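Local atomic coordinates of 3'-5'-exonuclease (PDB entry 3E2V), a protein that probably cuts double-stranded DNA without obvious specificity and degrades it from the 3' end, as a magnesium-dependent nuclease. Residues K42-A47 and D77-K82; G18-D23 and A304-I309; L12-I17 and Q49-N54. All coordinates share one frame; numbering follows the deposited sequence.

Contact 1: K42-A47 and D77-K82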
ATOM      1  N   LYS A  42     -19.797  -2.101   7.920  1.00 18.24           N
ATOM      2  CA  LYS A  42     -19.776  -1.310   9.168  1.00 17.78           C
ATOM      3  C   LYS A  42     -18.409  -0.662   9.431  1.00 16.81           C
ATOM      4  O   LYS A  42     -18.325   0.473   9.926  1.00 17.05           O
ATOM      5  CB  LYS A  42     -20.211  -2.148  10.379  1.00 17.94           C
ATOM      6  CG  LYS A  42     -21.718  -2.327  10.429  1.00 20.48           C
ATOM      7  CD  LYS A  42     -22.103  -3.319  11.503  1.00 23.35           C
ATOM      8  CE  LYS A  42     -23.573  -3.703  11.407  1.00 27.63           C
ATOM      9  NZ  LYS A  42     -24.412  -2.822  12.252  1.00 30.08           N
ATOM     10  N   LEU A  43     -17.350  -1.379   9.075  1.00 16.98           N
ATOM     11  CA  LEU A  43     -16.015  -0.836   9.125  1.00 15.87           C
ATOM     12  C   LEU A  43     -15.916   0.444   8.292  1.00 15.46           C
ATOM     13  O   LEU A  43     -15.314   1.436   8.725  1.00 14.91           O
ATOM     14  CB  LEU A  43     -15.017  -1.869   8.601  1.00 16.18           C
ATOM     15  CG  LEU A  43     -13.567  -1.419   8.558  1.00 17.21           C
ATOM     16  CD1 LEU A  43     -12.676  -2.415   9.255  1.00 21.71           C
ATOM     17  CD2 LEU A  43     -13.136  -1.132   7.131  1.00 23.23           C
ATOM     18  N   LEU A  44     -16.487   0.413   7.094  1.00 15.56           N
ATOM     19  CA  LEU A  44     -16.439   1.580   6.220  1.00 15.85           C
ATOM     20  C   LEU A  44     -17.295   2.713   6.770  1.00 16.17           C
ATOM     21  O   LEU A  44     -16.913   3.876   6.643  1.00 16.39           O
ATOM     22  CB  LEU A  44     -16.817   1.195   4.783  1.00 15.71           C
ATOM     23  CG  LEU A  44     -15.810   0.250   4.097  1.00 16.76           C
ATOM     24  CD1 LEU A  44     -16.403  -0.399   2.842  1.00 19.83           C
ATOM     25  CD2 LEU A  44     -14.469   0.935   3.766  1.00 17.31           C
ATOM     26  N   GLU A  45     -18.420   2.374   7.386  1.00 16.70           N
ATOM     27  CA  GLU A  45     -19.254   3.363   8.079  1.00 17.70           C
ATOM     28  C   GLU A  45     -18.497   4.043   9.224  1.00 16.72           C
ATOM     29  O   GLU A  45     -18.585   5.271   9.396  1.00 17.18           O
ATOM     30  CB  GLU A  45     -20.567   2.717   8.556  1.00 17.65           C
ATOM     31  CG  GLU A  45     -21.440   2.281   7.383  1.00 20.69           C
ATOM     32  CD  GLU A  45     -22.669   1.456   7.759  1.00 21.01           C
ATOM     33  OE1 GLU A  45     -22.818   1.057   8.933  1.00 25.50           O
ATOM     34  OE2 GLU A  45     -23.494   1.220   6.847  1.00 28.57           O
ATOM     35  N   ARG A  46     -17.738   3.270  10.002  1.00 15.47           N
ATOM     36  CA  ARG A  46     -16.907   3.834  11.076  1.00 15.28           C
ATOM     37  C   ARG A  46     -15.870   4.797  10.500  1.00 15.05           C
ATOM     38  O   ARG A  46     -15.653   5.891  11.042  1.00 15.27           O
ATOM     39  CB  ARG A  46     -16.202   2.748  11.888  1.00 15.56           C
ATOM     40  CG  ARG A  46     -17.144   1.945  12.761  1.00 15.60           C
ATOM     41  CD  ARG A  46     -16.391   1.035  13.684  1.00 15.52           C
ATOM     42  NE  ARG A  46     -15.766  -0.138  13.047  1.00 15.47           N
ATOM     43  CZ  ARG A  46     -16.409  -1.268  12.764  1.00 15.74           C
ATOM     44  NH1 ARG A  46     -17.730  -1.372  12.954  1.00 16.38           N
ATOM     45  NH2 ARG A  46     -15.736  -2.286  12.236  1.00 14.72           N
ATOM     46  N   ALA A  47     -15.223   4.395   9.406  1.00 14.61           N
ATOM     47  CA  ALA A  47     -14.224   5.253   8.784  1.00 14.68           C
ATOM     48  C   ALA A  47     -14.833   6.577   8.291  1.00 15.10           C
ATOM     49  O   ALA A  47     -14.262   7.650   8.490  1.00 15.06           O
ATOM     50  CB  ALA A  47     -13.520   4.498   7.639  1.00 15.06           C
ATOM     51  N   ASP A  77     -22.013   0.274  -4.051  1.00 22.45           N
ATOM     52  CA  ASP A  77     -23.282   0.888  -3.697  1.00 22.16           C
ATOM     53  C   ASP A  77     -23.578   0.791  -2.207  1.00 21.74           C
ATOM     54  O   ASP A  77     -24.660   1.190  -1.767  1.00 21.97           O
ATOM     55  CB  ASP A  77     -24.420   0.264  -4.512  1.00 22.65           C
ATOM     56  CG  ASP A  77     -24.294   0.547  -6.004  1.00 24.72           C
ATOM     57  OD1 ASP A  77     -24.116   1.732  -6.399  1.00 25.82           O
ATOM     58  OD2 ASP A  77     -24.364  -0.410  -6.791  1.00 25.95           O
ATOM     59  N   LEU A  78     -22.621   0.276  -1.436  1.00 20.74           N
ATOM     60  CA  LEU A  78     -22.786   0.134   0.015  1.00 20.28           C
ATOM     61  C   LEU A  78     -21.781   0.930   0.844  1.00 20.36           C
ATOM     62  O   LEU A  78     -22.022   1.207   2.017  1.00 21.87           O
ATOM     63  CB  LEU A  78     -22.740  -1.342   0.439  1.00 19.88           C
ATOM     64  CG  LEU A  78     -23.811  -2.265  -0.143  1.00 19.37           C
ATOM     65  CD1 LEU A  78     -23.418  -3.711   0.024  1.00 19.88           C
ATOM     66  CD2 LEU A  78     -25.177  -1.991   0.485  1.00 20.43           C
ATOM     67  N   SER A  79     -20.658   1.292   0.225  1.00 19.58           N
ATOM     68  CA  SER A  79     -19.558   1.951   0.926  1.00 18.99           C
ATOM     69  C   SER A  79     -19.736   3.461   0.926  1.00 18.56           C
ATOM     70  O   SER A  79     -19.867   4.063  -0.136  1.00 18.45           O
ATOM     71  CB  SER A  79     -18.230   1.616   0.254  1.00 19.55           C
ATOM     72  OG  SER A  79     -17.172   2.360   0.858  1.00 18.87           O
ATOM     73  N   PRO A  80     -19.726   4.077   2.123  1.00 18.58           N
ATOM     74  CA  PRO A  80     -19.708   5.537   2.165  1.00 18.86           C
ATOM     75  C   PRO A  80     -18.320   6.132   1.865  1.00 19.63           C
ATOM     76  O   PRO A  80     -18.193   7.355   1.770  1.00 21.65           O
ATOM     77  CB  PRO A  80     -20.141   5.838   3.603  1.00 19.10           C
ATOM     78  CG  PRO A  80     -19.683   4.675   4.384  1.00 19.24           C
ATOM     79  CD  PRO A  80     -19.766   3.481   3.472  1.00 18.12           C
ATOM     80  N   LEU A  81     -17.297   5.280   1.743  1.00 18.94           N
ATOM     81  CA  LEU A  81     -15.981   5.712   1.242  1.00 19.20           C
ATOM     82  C   LEU A  81     -15.887   5.432  -0.241  1.00 18.46           C
ATOM     83  O   LEU A  81     -16.412   4.421  -0.724  1.00 18.00           O
ATOM     84  CB  LEU A  81     -14.839   4.951   1.924  1.00 19.50           C
ATOM     85  CG  LEU A  81     -14.257   5.484   3.231  1.00 19.78           C
ATOM     86  CD1 LEU A  81     -15.266   5.490   4.362  1.00 22.77           C
ATOM     87  CD2 LEU A  81     -13.045   4.651   3.613  1.00 20.51           C
ATOM     88  N   LYS A  82     -15.218   6.312  -0.974  1.00 17.19           N
ATOM     89  CA  LYS A  82     -14.871   5.996  -2.343  1.00 17.31           C
ATOM     90  C   LYS A  82     -13.636   5.099  -2.294  1.00 16.59           C
ATOM     91  O   LYS A  82     -12.590   5.497  -1.763  1.00 16.76           O
ATOM     92  CB  LYS A  82     -14.604   7.257  -3.166  1.00 18.35           C
ATOM     93  CG  LYS A  82     -14.257   6.986  -4.618  1.00 22.86           C
ATOM     94  CD  LYS A  82     -15.409   6.336  -5.389  1.00 28.04           C
ATOM     95  CE  LYS A  82     -14.981   5.915  -6.784  1.00 32.24           C
ATOM     96  NZ  LYS A  82     -15.833   4.806  -7.312  1.00 34.95           N
TER
HETATM   97  O   HOH W   1     -23.716   1.148   4.149  1.00 38.93           O

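Contact 2: G18-D23 and A304-I309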
ATOM      1  N   GLY A  18      -3.457   2.908   2.337  1.00 13.09           N
ATOM      2  CA  GLY A  18      -3.033   1.558   2.692  1.00 14.15           C
ATOM      3  C   GLY A  18      -4.085   0.774   3.435  1.00 13.29           C
ATOM      4  O   GLY A  18      -3.919   0.451   4.617  1.00 14.14           O
ATOM      5  N   LEU A  19      -5.171   0.448   2.752  1.00 12.56           N
ATOM      6  CA  LEU A  19      -6.216  -0.318   3.377  1.00 13.10           C
ATOM      7  C   LEU A  19      -6.209  -1.762   2.852  1.00 12.68           C
ATOM      8  O   LEU A  19      -6.495  -2.012   1.678  1.00 13.08           O
ATOM      9  CB  LEU A  19      -7.566   0.365   3.128  1.00 13.46           C
ATOM     10  CG  LEU A  19      -8.820  -0.361   3.644  1.00 12.90           C
ATOM     11  CD1 LEU A  19      -8.688  -0.712   5.120  1.00 14.95           C
ATOM     12  CD2 LEU A  19     -10.041   0.503   3.450  1.00 13.95           C
ATOM     13  N   ASN A  20      -5.871  -2.721   3.715  1.00 12.70           N
ATOM     14  CA  ASN A  20      -5.824  -4.119   3.259  1.00 13.01           C
ATOM     15  C   ASN A  20      -7.183  -4.769   3.439  1.00 13.45           C
ATOM     16  O   ASN A  20      -7.360  -5.666   4.271  1.00 14.14           O
ATOM     17  CB  ASN A  20      -4.764  -4.877   4.049  1.00 12.79           C
ATOM     18  CG  ASN A  20      -3.399  -4.273   3.895  1.00 14.06           C
ATOM     19  OD1 ASN A  20      -2.742  -4.449   2.867  1.00 17.78           O
ATOM     20  ND2 ASN A  20      -2.946  -3.554   4.943  1.00 15.23           N
ATOM     21  N   LEU A  21      -8.160  -4.280   2.682  1.00 12.96           N
ATOM     22  CA  LEU A  21      -9.553  -4.655   2.908  1.00 13.96           C
ATOM     23  C   LEU A  21      -9.867  -6.115   2.624  1.00 14.38           C
ATOM     24  O   LEU A  21     -10.835  -6.653   3.174  1.00 14.77           O
ATOM     25  CB  LEU A  21     -10.459  -3.734   2.100  1.00 14.52           C
ATOM     26  CG  LEU A  21     -11.912  -3.729   2.585  1.00 14.83           C
ATOM     27  CD1 LEU A  21     -12.052  -3.148   3.997  1.00 17.01           C
ATOM     28  CD2 LEU A  21     -12.784  -2.963   1.599  1.00 18.22           C
ATOM     29  N   THR A  22      -9.056  -6.769   1.802  1.00 14.76           N
ATOM     30  CA  THR A  22      -9.238  -8.206   1.588  1.00 15.44           C
ATOM     31  C   THR A  22      -8.719  -9.078   2.731  1.00 15.74           C
ATOM     32  O   THR A  22      -8.873 -10.306   2.670  1.00 15.87           O
ATOM     33  CB  THR A  22      -8.541  -8.683   0.311  1.00 15.09           C
ATOM     34  OG1 THR A  22      -7.114  -8.539   0.458  1.00 16.17           O
ATOM     35  CG2 THR A  22      -9.024  -7.901  -0.893  1.00 16.16           C
ATOM     36  N   ASP A  23      -8.084  -8.488   3.751  1.00 15.28           N
ATOM     37  CA  ASP A  23      -7.507  -9.304   4.802  1.00 15.46           C
ATOM     38  C   ASP A  23      -8.572 -10.151   5.496  1.00 15.04           C
ATOM     39  O   ASP A  23      -9.666  -9.658   5.752  1.00 15.64           O
ATOM     40  CB  ASP A  23      -6.786  -8.455   5.830  1.00 15.12           C
ATOM     41  CG  ASP A  23      -5.976  -9.311   6.760  1.00 16.65           C
ATOM     42  OD1 ASP A  23      -4.820  -9.615   6.425  1.00 19.07           O
ATOM     43  OD2 ASP A  23      -6.529  -9.743   7.782  1.00 16.59           O
ATOM     44  N   ALA A 304      -4.276  -0.906   7.889  1.00 12.25           N
ATOM     45  CA  ALA A 304      -5.255  -1.760   8.592  1.00 12.14           C
ATOM     46  C   ALA A 304      -5.384  -3.111   7.850  1.00 12.67           C
ATOM     47  O   ALA A 304      -5.416  -3.150   6.611  1.00 12.63           O
ATOM     48  CB  ALA A 304      -6.564  -1.068   8.676  1.00 13.45           C
ATOM     49  N   PRO A 305      -5.455  -4.229   8.579  1.00 12.98           N
ATOM     50  CA  PRO A 305      -5.638  -4.358  10.025  1.00 13.65           C
ATOM     51  C   PRO A 305      -4.367  -4.296  10.867  1.00 13.78           C
ATOM     52  O   PRO A 305      -4.439  -4.516  12.081  1.00 14.29           O
ATOM     53  CB  PRO A 305      -6.245  -5.754  10.150  1.00 14.37           C
ATOM     54  CG  PRO A 305      -5.496  -6.534   9.100  1.00 13.44           C
ATOM     55  CD  PRO A 305      -5.379  -5.554   7.915  1.00 13.26           C
ATOM     56  N   TRP A 306      -3.226  -4.042  10.232  1.00 14.86           N
ATOM     57  CA  TRP A 306      -1.926  -3.968  10.900  1.00 14.84           C
ATOM     58  C   TRP A 306      -1.646  -2.566  11.417  1.00 14.85           C
ATOM     59  O   TRP A 306      -2.425  -1.632  11.184  1.00 13.97           O
ATOM     60  CB  TRP A 306      -0.830  -4.357   9.899  1.00 16.95           C
ATOM     61  CG  TRP A 306      -1.212  -5.568   9.096  1.00 19.40           C
ATOM     62  CD1 TRP A 306      -1.465  -5.625   7.747  1.00 21.63           C
ATOM     63  CD2 TRP A 306      -1.408  -6.890   9.597  1.00 22.90           C
ATOM     64  NE1 TRP A 306      -1.798  -6.905   7.384  1.00 22.99           N
ATOM     65  CE2 TRP A 306      -1.773  -7.704   8.497  1.00 22.83           C
ATOM     66  CE3 TRP A 306      -1.302  -7.471  10.871  1.00 24.21           C
ATOM     67  CZ2 TRP A 306      -2.042  -9.075   8.634  1.00 23.45           C
ATOM     68  CZ3 TRP A 306      -1.566  -8.838  11.006  1.00 23.51           C
ATOM     69  CH2 TRP A 306      -1.931  -9.621   9.890  1.00 22.68           C
ATOM     70  N   CYS A 307      -0.548  -2.440  12.163  1.00 14.07           N
ATOM     71  CA  CYS A 307       0.014  -1.136  12.530  1.00 14.34           C
ATOM     72  C   CYS A 307      -0.828  -0.298  13.486  1.00 15.26           C
ATOM     73  O   CYS A 307      -0.802   0.941  13.440  1.00 14.83           O
ATOM     74  CB  CYS A 307       0.401  -0.344  11.278  1.00 14.69           C
ATOM     75  SG  CYS A 307       1.655  -1.188  10.256  1.00 16.14           S
ATOM     76  N   GLU A 308      -1.540  -0.977  14.389  1.00 15.72           N
ATOM     77  CA  GLU A 308      -2.225  -0.273  15.487  1.00 17.08           C
ATOM     78  C   GLU A 308      -1.205   0.563  16.254  1.00 16.78           C
ATOM     79  O   GLU A 308      -0.113   0.093  16.541  1.00 16.75           O
ATOM     80  CB  GLU A 308      -2.879  -1.283  16.432  1.00 17.43           C
ATOM     81  CG  GLU A 308      -3.716  -0.661  17.530  1.00 20.31           C
ATOM     82  CD  GLU A 308      -4.227  -1.679  18.547  1.00 19.32           C
ATOM     83  OE1 GLU A 308      -3.853  -2.880  18.466  1.00 23.81           O
ATOM     84  OE2 GLU A 308      -4.988  -1.267  19.458  1.00 23.52           O
ATOM     85  N   ILE A 309      -1.571   1.799  16.563  1.00 16.35           N
ATOM     86  CA  ILE A 309      -0.772   2.643  17.457  1.00 16.53           C
ATOM     87  C   ILE A 309      -1.049   2.199  18.897  1.00 16.62           C
ATOM     88  O   ILE A 309      -2.187   2.283  19.371  1.00 17.78           O
ATOM     89  CB  ILE A 309      -1.081   4.123  17.236  1.00 16.65           C
ATOM     90  CG1 ILE A 309      -0.531   4.564  15.865  1.00 16.28           C
ATOM     91  CG2 ILE A 309      -0.470   4.983  18.333  1.00 17.15           C
ATOM     92  CD1 ILE A 309      -1.127   5.858  15.346  1.00 16.91           C
TER
HETATM   93  O   HOH W   2      -3.196  -7.932   5.073  1.00 31.35           O

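Contact 3: L12-I17 and Q49-N54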
ATOM      1  N   LEU A  12     -12.295  18.234   8.095  1.00 25.35           N
ATOM      2  CA  LEU A  12     -11.205  17.278   7.948  1.00 23.03           C
ATOM      3  C   LEU A  12     -11.570  16.214   6.921  1.00 21.13           C
ATOM      4  O   LEU A  12     -12.727  15.792   6.820  1.00 20.78           O
ATOM      5  CB  LEU A  12     -10.880  16.647   9.299  1.00 23.15           C
ATOM      6  CG  LEU A  12     -10.593  17.616  10.458  1.00 23.41           C
ATOM      7  CD1 LEU A  12     -10.341  16.843  11.732  1.00 25.21           C
ATOM      8  CD2 LEU A  12      -9.400  18.534  10.171  1.00 24.85           C
ATOM      9  N   LYS A  13     -10.569  15.807   6.138  1.00 18.71           N
ATOM     10  CA  LYS A  13     -10.726  14.756   5.126  1.00 18.07           C
ATOM     11  C   LYS A  13      -9.478  13.889   5.115  1.00 16.44           C
ATOM     12  O   LYS A  13      -8.368  14.399   5.001  1.00 16.01           O
ATOM     13  CB  LYS A  13     -10.949  15.352   3.728  1.00 17.80           C
ATOM     14  CG  LYS A  13     -12.145  16.300   3.603  1.00 19.17           C
ATOM     15  CD  LYS A  13     -12.181  16.890   2.202  1.00 20.91           C
ATOM     16  CE  LYS A  13     -13.050  18.152   2.136  1.00 25.65           C
ATOM     17  NZ  LYS A  13     -12.893  18.845   0.820  1.00 29.82           N
ATOM     18  N   TYR A  14      -9.665  12.572   5.226  1.00 15.02           N
ATOM     19  CA  TYR A  14      -8.537  11.615   5.158  1.00 13.75           C
ATOM     20  C   TYR A  14      -8.666  10.682   3.964  1.00 13.68           C
ATOM     21  O   TYR A  14      -9.769  10.332   3.544  1.00 13.88           O
ATOM     22  CB  TYR A  14      -8.464  10.760   6.430  1.00 14.16           C
ATOM     23  CG  TYR A  14      -8.415  11.530   7.727  1.00 13.83           C
ATOM     24  CD1 TYR A  14      -7.246  12.204   8.118  1.00 13.31           C
ATOM     25  CD2 TYR A  14      -9.506  11.542   8.590  1.00 14.77           C
ATOM     26  CE1 TYR A  14      -7.195  12.907   9.313  1.00 14.71           C
ATOM     27  CE2 TYR A  14      -9.464  12.246   9.811  1.00 15.11           C
ATOM     28  CZ  TYR A  14      -8.312  12.931  10.156  1.00 15.27           C
ATOM     29  OH  TYR A  14      -8.265  13.605  11.359  1.00 16.35           O
ATOM     30  N   TYR A  15      -7.509  10.266   3.446  1.00 13.34           N
ATOM     31  CA  TYR A  15      -7.428   9.385   2.297  1.00 12.86           C
ATOM     32  C   TYR A  15      -6.425   8.307   2.677  1.00 12.45           C
ATOM     33  O   TYR A  15      -5.203   8.538   2.654  1.00 13.21           O
ATOM     34  CB  TYR A  15      -6.939  10.184   1.094  1.00 14.28           C
ATOM     35  CG  TYR A  15      -7.149   9.593  -0.273  1.00 15.28           C
ATOM     36  CD1 TYR A  15      -7.505  10.441  -1.318  1.00 16.37           C
ATOM     37  CD2 TYR A  15      -6.934   8.236  -0.559  1.00 15.22           C
ATOM     38  CE1 TYR A  15      -7.674   9.971  -2.593  1.00 17.72           C
ATOM     39  CE2 TYR A  15      -7.128   7.737  -1.872  1.00 15.36           C
ATOM     40  CZ  TYR A  15      -7.487   8.648  -2.873  1.00 16.02           C
ATOM     41  OH  TYR A  15      -7.695   8.265  -4.178  1.00 18.79           O
ATOM     42  N   ASP A  16      -6.943   7.134   3.066  1.00 12.47           N
ATOM     43  CA  ASP A  16      -6.073   6.052   3.543  1.00 12.57           C
ATOM     44  C   ASP A  16      -5.476   5.343   2.342  1.00 12.55           C
ATOM     45  O   ASP A  16      -6.198   4.666   1.610  1.00 13.58           O
ATOM     46  CB  ASP A  16      -6.890   5.076   4.399  1.00 12.50           C
ATOM     47  CG  ASP A  16      -6.041   4.021   5.104  1.00 13.42           C
ATOM     48  OD1 ASP A  16      -4.841   3.834   4.770  1.00 11.67           O
ATOM     49  OD2 ASP A  16      -6.607   3.361   6.015  1.00 13.16           O
ATOM     50  N   ILE A  17      -4.173   5.507   2.116  1.00 12.26           N
ATOM     51  CA  ILE A  17      -3.544   4.889   0.926  1.00 12.84           C
ATOM     52  C   ILE A  17      -3.165   3.436   1.143  1.00 12.46           C
ATOM     53  O   ILE A  17      -2.666   2.799   0.218  1.00 13.13           O
ATOM     54  CB  ILE A  17      -2.310   5.687   0.404  1.00 12.45           C
ATOM     55  CG1 ILE A  17      -1.117   5.578   1.356  1.00 13.20           C
ATOM     56  CG2 ILE A  17      -2.710   7.143   0.182  1.00 14.10           C
ATOM     57  CD1 ILE A  17       0.238   5.899   0.706  1.00 13.52           C
ATOM     58  N   GLN A  49     -17.492   8.066   9.362  1.00 16.24           N
ATOM     59  CA  GLN A  49     -17.853   8.849  10.540  1.00 16.60           C
ATOM     60  C   GLN A  49     -16.636   9.575  11.112  1.00 16.37           C
ATOM     61  O   GLN A  49     -16.773  10.659  11.700  1.00 17.12           O
ATOM     62  CB  GLN A  49     -18.509   7.948  11.591  1.00 17.27           C
ATOM     63  CG  GLN A  49     -19.071   8.728  12.777  1.00 19.22           C
ATOM     64  CD  GLN A  49     -19.980   7.895  13.654  1.00 19.88           C
ATOM     65  OE1 GLN A  49     -20.804   7.104  13.161  1.00 23.98           O
ATOM     66  NE2 GLN A  49     -19.841   8.067  14.952  1.00 20.79           N
ATOM     67  N   ARG A  50     -15.446   8.988  10.943  1.00 15.33           N
ATOM     68  CA  ARG A  50     -14.199   9.630  11.365  1.00 15.43           C
ATOM     69  C   ARG A  50     -13.453  10.297  10.186  1.00 14.78           C
ATOM     70  O   ARG A  50     -12.224  10.405  10.179  1.00 15.74           O
ATOM     71  CB  ARG A  50     -13.302   8.646  12.136  1.00 15.24           C
ATOM     72  CG  ARG A  50     -13.983   7.901  13.292  1.00 16.49           C
ATOM     73  CD  ARG A  50     -14.690   8.877  14.242  1.00 17.55           C
ATOM     74  NE  ARG A  50     -13.755   9.924  14.671  1.00 17.31           N
ATOM     75  CZ  ARG A  50     -14.131  11.135  15.074  1.00 20.03           C
ATOM     76  NH1 ARG A  50     -15.424  11.461  15.105  1.00 20.47           N
ATOM     77  NH2 ARG A  50     -13.205  12.013  15.447  1.00 20.92           N
ATOM     78  N   HIS A  51     -14.236  10.752   9.212  1.00 14.34           N
ATOM     79  CA  HIS A  51     -13.816  11.699   8.167  1.00 14.53           C
ATOM     80  C   HIS A  51     -12.935  11.111   7.079  1.00 14.25           C
ATOM     81  O   HIS A  51     -12.343  11.861   6.296  1.00 13.65           O
ATOM     82  CB  HIS A  51     -13.157  12.944   8.776  1.00 14.28           C
ATOM     83  CG  HIS A  51     -13.878  13.471   9.981  1.00 15.67           C
ATOM     84  ND1 HIS A  51     -15.173  13.949   9.924  1.00 19.82           N
ATOM     85  CD2 HIS A  51     -13.496  13.555  11.278  1.00 19.58           C
ATOM     86  CE1 HIS A  51     -15.556  14.309  11.137  1.00 19.25           C
ATOM     87  NE2 HIS A  51     -14.560  14.087  11.975  1.00 20.12           N
ATOM     88  N   VAL A  52     -12.876   9.785   7.014  1.00 13.98           N
ATOM     89  CA  VAL A  52     -12.182   9.129   5.908  1.00 14.24           C
ATOM     90  C   VAL A  52     -13.091   9.158   4.690  1.00 14.41           C
ATOM     91  O   VAL A  52     -14.201   8.614   4.711  1.00 15.33           O
ATOM     92  CB  VAL A  52     -11.723   7.694   6.253  1.00 13.59           C
ATOM     93  CG1 VAL A  52     -10.778   7.157   5.161  1.00 14.67           C
ATOM     94  CG2 VAL A  52     -11.045   7.669   7.616  1.00 14.28           C
ATOM     95  N   LYS A  53     -12.609   9.796   3.625  1.00 14.62           N
ATOM     96  CA  LYS A  53     -13.402   9.980   2.430  1.00 14.35           C
ATOM     97  C   LYS A  53     -13.097   8.941   1.363  1.00 14.31           C
ATOM     98  O   LYS A  53     -13.989   8.512   0.633  1.00 15.35           O
ATOM     99  CB  LYS A  53     -13.187  11.383   1.853  1.00 14.01           C
ATOM    100  CG  LYS A  53     -13.407  12.504   2.846  1.00 15.68           C
ATOM    101  CD  LYS A  53     -14.836  12.544   3.393  1.00 17.72           C
ATOM    102  CE  LYS A  53     -14.941  13.602   4.470  1.00 19.67           C
ATOM    103  NZ  LYS A  53     -16.322  13.645   5.032  1.00 22.62           N
ATOM    104  N   ASN A  54     -11.828   8.562   1.236  1.00 14.03           N
ATOM    105  CA  ASN A  54     -11.379   7.683   0.156  1.00 14.23           C
ATOM    106  C   ASN A  54     -10.376   6.706   0.753  1.00 13.18           C
ATOM    107  O   ASN A  54      -9.750   7.021   1.776  1.00 13.44           O
ATOM    108  CB  ASN A  54     -10.616   8.472  -0.923  1.00 14.55           C
ATOM    109  CG  ASN A  54     -11.502   9.305  -1.822  1.00 18.95           C
ATOM    110  OD1 ASN A  54     -11.399   9.202  -3.054  1.00 27.24           O
ATOM    111  ND2 ASN A  54     -12.326  10.146  -1.244  1.00 22.17           N
TER
HETATM  112  O   HOH W   3     -15.410  15.562   7.290  1.00 30.24           O

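Contact 1: K42-A47 and D77-K82
With CG anti to its carbonyl carbon (chi1 -66°) and CD1 carrying the chain onward (chi2 164°), Leu44 reaches out from its helix to the loop 77-82, while Leu81, turned the same way about its first bond (chi1 -88°), sends both methyls back to the helix. The two leucines meet through CD2 of Leu44 and CD2 of Leu81, 4.0 Å apart, and Leu81 CD1 sits 3.2 Å from Leu44 O, against the helix backbone. The other branch of Leu44, CD1, lies against Ser79, 3.5 Å from its OG. That hydroxyl is already engaged within its own loop: Ser79 OG donates to Leu81 O over 2.7 Å, in the carbonyl plane and on a lone pair, a bond that spans Pro80. Ala47, three residues on from Leu44 on the same side of the helix, adds its CB 3.8 Å from Leu81 CD1. Pro80 lies alongside the helix, its CD 4.0 Å from Leu44 CB and its CG near Leu44 O and the CA of Glu45. At the more open margin a water bridges the two segments, donating to Glu45 OE2 and to Leu78 O, each at 2.7 Å. This is plain packing away from the metal site. It sets helix 40-49 against the loop that runs from helix 62-75 into strand 82-87, and Leu81 and Ala47 both continue inward onto Val52 of strand 52-57.

Contact 2: G18-D23 and A304-I309
Ala304 O is gripped twice by one residue, Asn20. The backbone Asn20 N donates to Ala304 O over 3.0 Å, nearly along the C=O axis, while Asn20 ND2 reaches the same oxygen, Ala304 O, at 3.0 Å from above the carbonyl plane (57° out of it). Asn20 has its CG anti to the carbonyl carbon (chi1 -59°), which folds the amide back beside its own N and lets both donors converge. The amide is fixed further by Asp303, a magnesium ligand that accepts from ND2, and by Thr58, bonded to OD1; the Asn20 side chain lies about 4 Å from the bound magnesium ion (nearest atoms), consistent with a second-shell role through Asp303. Asn20 ND2 also sits at the edge of the Trp306 ring, 3.8 Å from Trp306 CD1. After a cis peptide bond, Pro305 packs against Asp23, with Pro305 CG 3.6 Å from Asp23 OD2, the oxygen held by Met25 N. Asp23 OD1 accepts from a water at 2.7 Å, which accepts in turn from Trp306 NE1 at 2.9 Å. The contact joins strand 18-19, whose Leu19 is backbone-bonded to Leu56 and Thr58 at the end of strand 52-57, to the loop between strand 298-300 and helix 316-325.

Contact 3: L12-I17 and Q49-N54
Leu12 comes to His51 through its carbonyl: Leu12 O lies 3.5 Å from His51 CB, and a water that donates to Leu12 O also accepts from Lys53 NZ and sits close to His51 ND1. Lys13 lays the start of its side chain across that of Lys53, Lys13 CB to Lys53 CG at 3.9 Å, two aliphatic stems in contact before their ammonium ends diverge. Tyr14 makes two of the three backbone bonds. Tyr14 N donates to His51 O at 3.0 Å. Tyr14 O accepts from Lys53 N at 2.9 Å, the straighter bond, and the Tyr14 ring turns an edge to the end of the helix, with Tyr14 CE2 3.3 Å from Arg50 O. Between Tyr14, paired with Val52, and Tyr15, paired with Asn54, the register slips by one residue, a beta bulge at Lys53. The other face of the strand belongs to Tyr15. With CG anti to the backbone N (chi1 -163°), its ring swings under Asn54, whose CB stands 3.4 Å from the Tyr15 ring centroid, exactly on the ring normal, in a CH-pi contact; the hydroxyl goes on to Gly393 O. Asp16 N continues the pairing on Asn54 O at 3.1 Å, and Asp16 is bonded onward to Leu56, while its carboxylate is held by Thr302 and Gly18 N and lies about 7 Å from the side chains of the magnesium ligands His253 and Asp303 (nearest atoms). On the partner side, His51 has positive phi as the C-prime residue of a Schellman motif that ends helix 40-49 and turns the chain into strand 52-57. Strand 14-16, helix 40-49 and strand 52-57 together form the first beta-alpha-beta unit of the TIM barrel of TatD-type metallo-dependent hydrolases.

In the fold
Contacts 1 and 3 share the same early elements: helix 40-49 gives its side to contact 1 and its end to contact 3, and Ala47 O to Val52 N and Lys82 N to Lys53 O tie the two together through strand 52-57. Contact 1 is apolar and partly exposed, a helix-to-loop packing whose one polar link is a water. Contact 3 is held mainly by backbone bonds between strands, with ring packing on either face. Contact 2 lies nearest the chain's centre and the metal; by a doubly used carbonyl it joins the turn after strand 18-19 to the loop after strand 298-300, the last strand of the parallel barrel sheet, and touches contact 1 where Leu21 packs on Leu43.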